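Local coordinates for protein racemase (Pseudovibrio sp. JE062, PDB 3MKC) that belongs to the mandelate racemase / muconate lactonizing enzyme family of the enolase superfamily, pairing an N-terminal capping domain with a TIM-barrel-like domain, at residues S28-V36 and L45-I55. Sequence-based numbering, arbitrary orientation.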
# COMPACT_ATOMS: atom_id res chain seq x y z
N SER A 28 -4.46 17.25 -5.59
CA SER A 28 -3.78 17.69 -4.37
C SER A 28 -3.10 16.52 -3.66
O SER A 28 -3.70 15.46 -3.47
CB SER A 28 -4.78 18.36 -3.44
N GLN A 29 -1.84 16.73 -3.27
CA GLN A 29 -1.05 15.71 -2.59
C GLN A 29 -1.01 15.99 -1.10
O GLN A 29 -0.83 17.13 -0.68
CB GLN A 29 0.39 15.72 -3.10
CG GLN A 29 0.54 16.05 -4.57
CD GLN A 29 1.97 16.33 -4.95
OE1 GLN A 29 2.23 16.87 -6.03
NE2 GLN A 29 2.91 15.97 -4.08
N ASN A 30 -1.17 14.94 -0.30
CA ASN A 30 -1.13 15.12 1.13
C ASN A 30 -1.00 13.80 1.84
O ASN A 30 -1.12 12.73 1.24
CB ASN A 30 -2.40 15.85 1.60
CG ASN A 30 -3.67 15.12 1.23
OD1 ASN A 30 -3.82 13.94 1.54
ND2 ASN A 30 -4.58 15.81 0.57
N THR A 31 -0.75 13.88 3.13
CA THR A 31 -0.63 12.70 3.95
C THR A 31 -0.72 13.13 5.41
O THR A 31 -0.86 14.32 5.72
CB THR A 31 0.71 11.96 3.72
OG1 THR A 31 0.66 10.69 4.38
CG2 THR A 31 1.88 12.77 4.28
N VAL A 32 -0.67 12.15 6.29
CA VAL A 32 -0.72 12.43 7.70
C VAL A 32 0.39 11.62 8.34
O VAL A 32 0.29 10.41 8.48
CB VAL A 32 -2.06 12.02 8.31
CG1 VAL A 32 -2.10 12.38 9.77
CG2 VAL A 32 -3.19 12.69 7.55
N VAL A 33 1.48 12.30 8.69
CA VAL A 33 2.60 11.62 9.31
C VAL A 33 2.24 11.29 10.75
O VAL A 33 1.64 12.11 11.45
CB VAL A 33 3.86 12.50 9.32
CG1 VAL A 33 4.99 11.78 10.06
CG2 VAL A 33 4.28 12.81 7.89
N VAL A 34 2.58 10.09 11.18
CA VAL A 34 2.34 9.68 12.55
C VAL A 34 3.70 9.52 13.21
O VAL A 34 4.50 8.67 12.81
CB VAL A 34 1.58 8.35 12.63
CG1 VAL A 34 1.45 7.92 14.09
CG2 VAL A 34 0.22 8.49 11.98
N LYS A 35 3.97 10.33 14.23
CA LYS A 35 5.23 10.26 14.95
C LYS A 35 5.02 9.76 16.37
O LYS A 35 4.35 10.41 17.18
CB LYS A 35 5.87 11.66 14.98
CG LYS A 35 7.29 11.73 15.52
CD LYS A 35 7.74 13.19 15.52
CE LYS A 35 9.21 13.35 15.86
NZ LYS A 35 9.66 14.75 15.59
N VAL A 36 5.58 8.58 16.67
CA VAL A 36 5.47 8.00 18.00
C VAL A 36 6.83 8.17 18.68
O VAL A 36 7.84 7.65 18.20
CB VAL A 36 5.10 6.50 17.93
CG1 VAL A 36 4.93 5.93 19.32
CG2 VAL A 36 3.82 6.31 17.12
N LEU A 45 8.25 6.66 12.60
CA LEU A 45 7.41 7.34 11.63
C LEU A 45 6.52 6.40 10.84
O LEU A 45 6.97 5.35 10.38
CB LEU A 45 8.29 8.13 10.66
CG LEU A 45 9.16 9.21 11.29
CD1 LEU A 45 10.20 9.69 10.29
CD2 LEU A 45 8.29 10.36 11.76
N GLY A 46 5.26 6.79 10.69
CA GLY A 46 4.31 6.02 9.92
C GLY A 46 3.42 7.04 9.25
O GLY A 46 3.64 8.23 9.40
N GLU A 47 2.43 6.60 8.48
CA GLU A 47 1.53 7.56 7.88
C GLU A 47 0.17 6.93 7.65
O GLU A 47 0.06 5.71 7.45
CB GLU A 47 2.11 8.13 6.57
CG GLU A 47 2.10 7.22 5.38
CD GLU A 47 2.77 7.86 4.17
OE1 GLU A 47 2.81 9.10 4.09
OE2 GLU A 47 3.24 7.11 3.29
N ALA A 48 -0.87 7.75 7.73
CA ALA A 48 -2.24 7.31 7.57
C ALA A 48 -2.91 7.93 6.35
O ALA A 48 -2.64 9.08 5.99
CB ALA A 48 -3.04 7.65 8.83
N ASP A 49 -3.80 7.17 5.72
CA ASP A 49 -4.52 7.66 4.55
C ASP A 49 -5.73 8.46 5.04
O ASP A 49 -5.99 8.51 6.24
CB ASP A 49 -4.97 6.47 3.69
CG ASP A 49 -5.36 6.88 2.28
OD1 ASP A 49 -4.93 7.96 1.82
OD2 ASP A 49 -6.09 6.11 1.63
N GLY A 50 -6.44 9.09 4.11
CA GLY A 50 -7.62 9.88 4.45
C GLY A 50 -7.39 11.39 4.47
O GLY A 50 -6.25 11.85 4.51
N SER A 51 -8.48 12.15 4.45
CA SER A 51 -8.37 13.61 4.49
C SER A 51 -7.59 13.97 5.75
O SER A 51 -8.01 13.65 6.86
CB SER A 51 -9.76 14.24 4.53
OG SER A 51 -10.46 13.99 3.32
N PRO A 52 -6.44 14.63 5.59
CA PRO A 52 -5.62 15.01 6.75
C PRO A 52 -6.39 15.67 7.89
O PRO A 52 -6.19 15.32 9.05
CB PRO A 52 -4.57 15.94 6.14
CG PRO A 52 -4.38 15.35 4.77
CD PRO A 52 -5.81 15.06 4.33
N ASP A 53 -7.27 16.61 7.56
CA ASP A 53 -8.03 17.30 8.59
C ASP A 53 -9.02 16.40 9.32
O ASP A 53 -9.26 16.57 10.52
CB ASP A 53 -8.75 18.52 7.99
CG ASP A 53 -9.54 18.19 6.74
OD1 ASP A 53 -9.18 17.22 6.04
OD2 ASP A 53 -10.51 18.92 6.43
N ALA A 54 -9.58 15.42 8.61
CA ALA A 54 -10.52 14.49 9.24
C ALA A 54 -9.72 13.55 10.14
O ALA A 54 -10.14 13.23 11.25
CB ALA A 54 -11.26 13.70 8.17
N ILE A 55 -8.56 13.12 9.65
CA ILE A 55 -7.71 12.22 10.43
C ILE A 55 -7.23 12.90 11.71
O ILE A 55 -7.27 12.31 12.79
CB ILE A 55 -6.50 11.76 9.60
CG1 ILE A 55 -6.99 10.91 8.43
CG2 ILE A 55 -5.53 10.97 10.47
CD1 ILE A 55 -7.69 9.64 8.84
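Val34 and Gly46 form an antiparallel hydrogen-bonded pair in a beta hairpin: Val34 N donates almost straight to Gly46 O (2.8 Å), Gly46 N returns a bond to Val34 O (2.9 Å), and farther along Ala48 N reaches Val32 O. Diagonally across the strands, Thr31 and Glu47 meet at about a right angle. Thr31 OG1 donates to Glu47 OE1 (2.7 Å) from above the carboxylate plane, a position it gains by standing anti to the backbone N (chi1 -170°). OE1 is also bonded to Thr318 and OE2 to Thr321, so three hydroxyls satisfy this buried carboxylate and probably fix its rotation. On the same face, Leu45 CD2 bridges Val33 CG1 (4.0 Å) and Lys35 CG, while the lysine chain runs on, extended, to a cation-pi contact with Tyr43. On the opposite face, with Val34, beta-branched Val32 spreads its two methyls over the start of the helix: CG2 packs on Pro52 CB (3.8 Å), CG1 on Ile55 CG2 (3.8 Å). Gly50 suits the turn before it, since at phi 102° a side chain would jam against the preceding carbonyl O and crowd Ile55 CD1. Pro52, a rigid first-turn residue, sets CG and CD of its ring against the Asn30 amide, with CG 3.6 Å from OD1. The hairpin supplies two strands of the N-terminal domain's three-stranded antiparallel sheet, strand 12-22 flanking 29-38 on its other edge. Val34 and Ile55 face helix 102-122, whereas Val33 and Glu47 pack on helix 319-331 of the barrel domain.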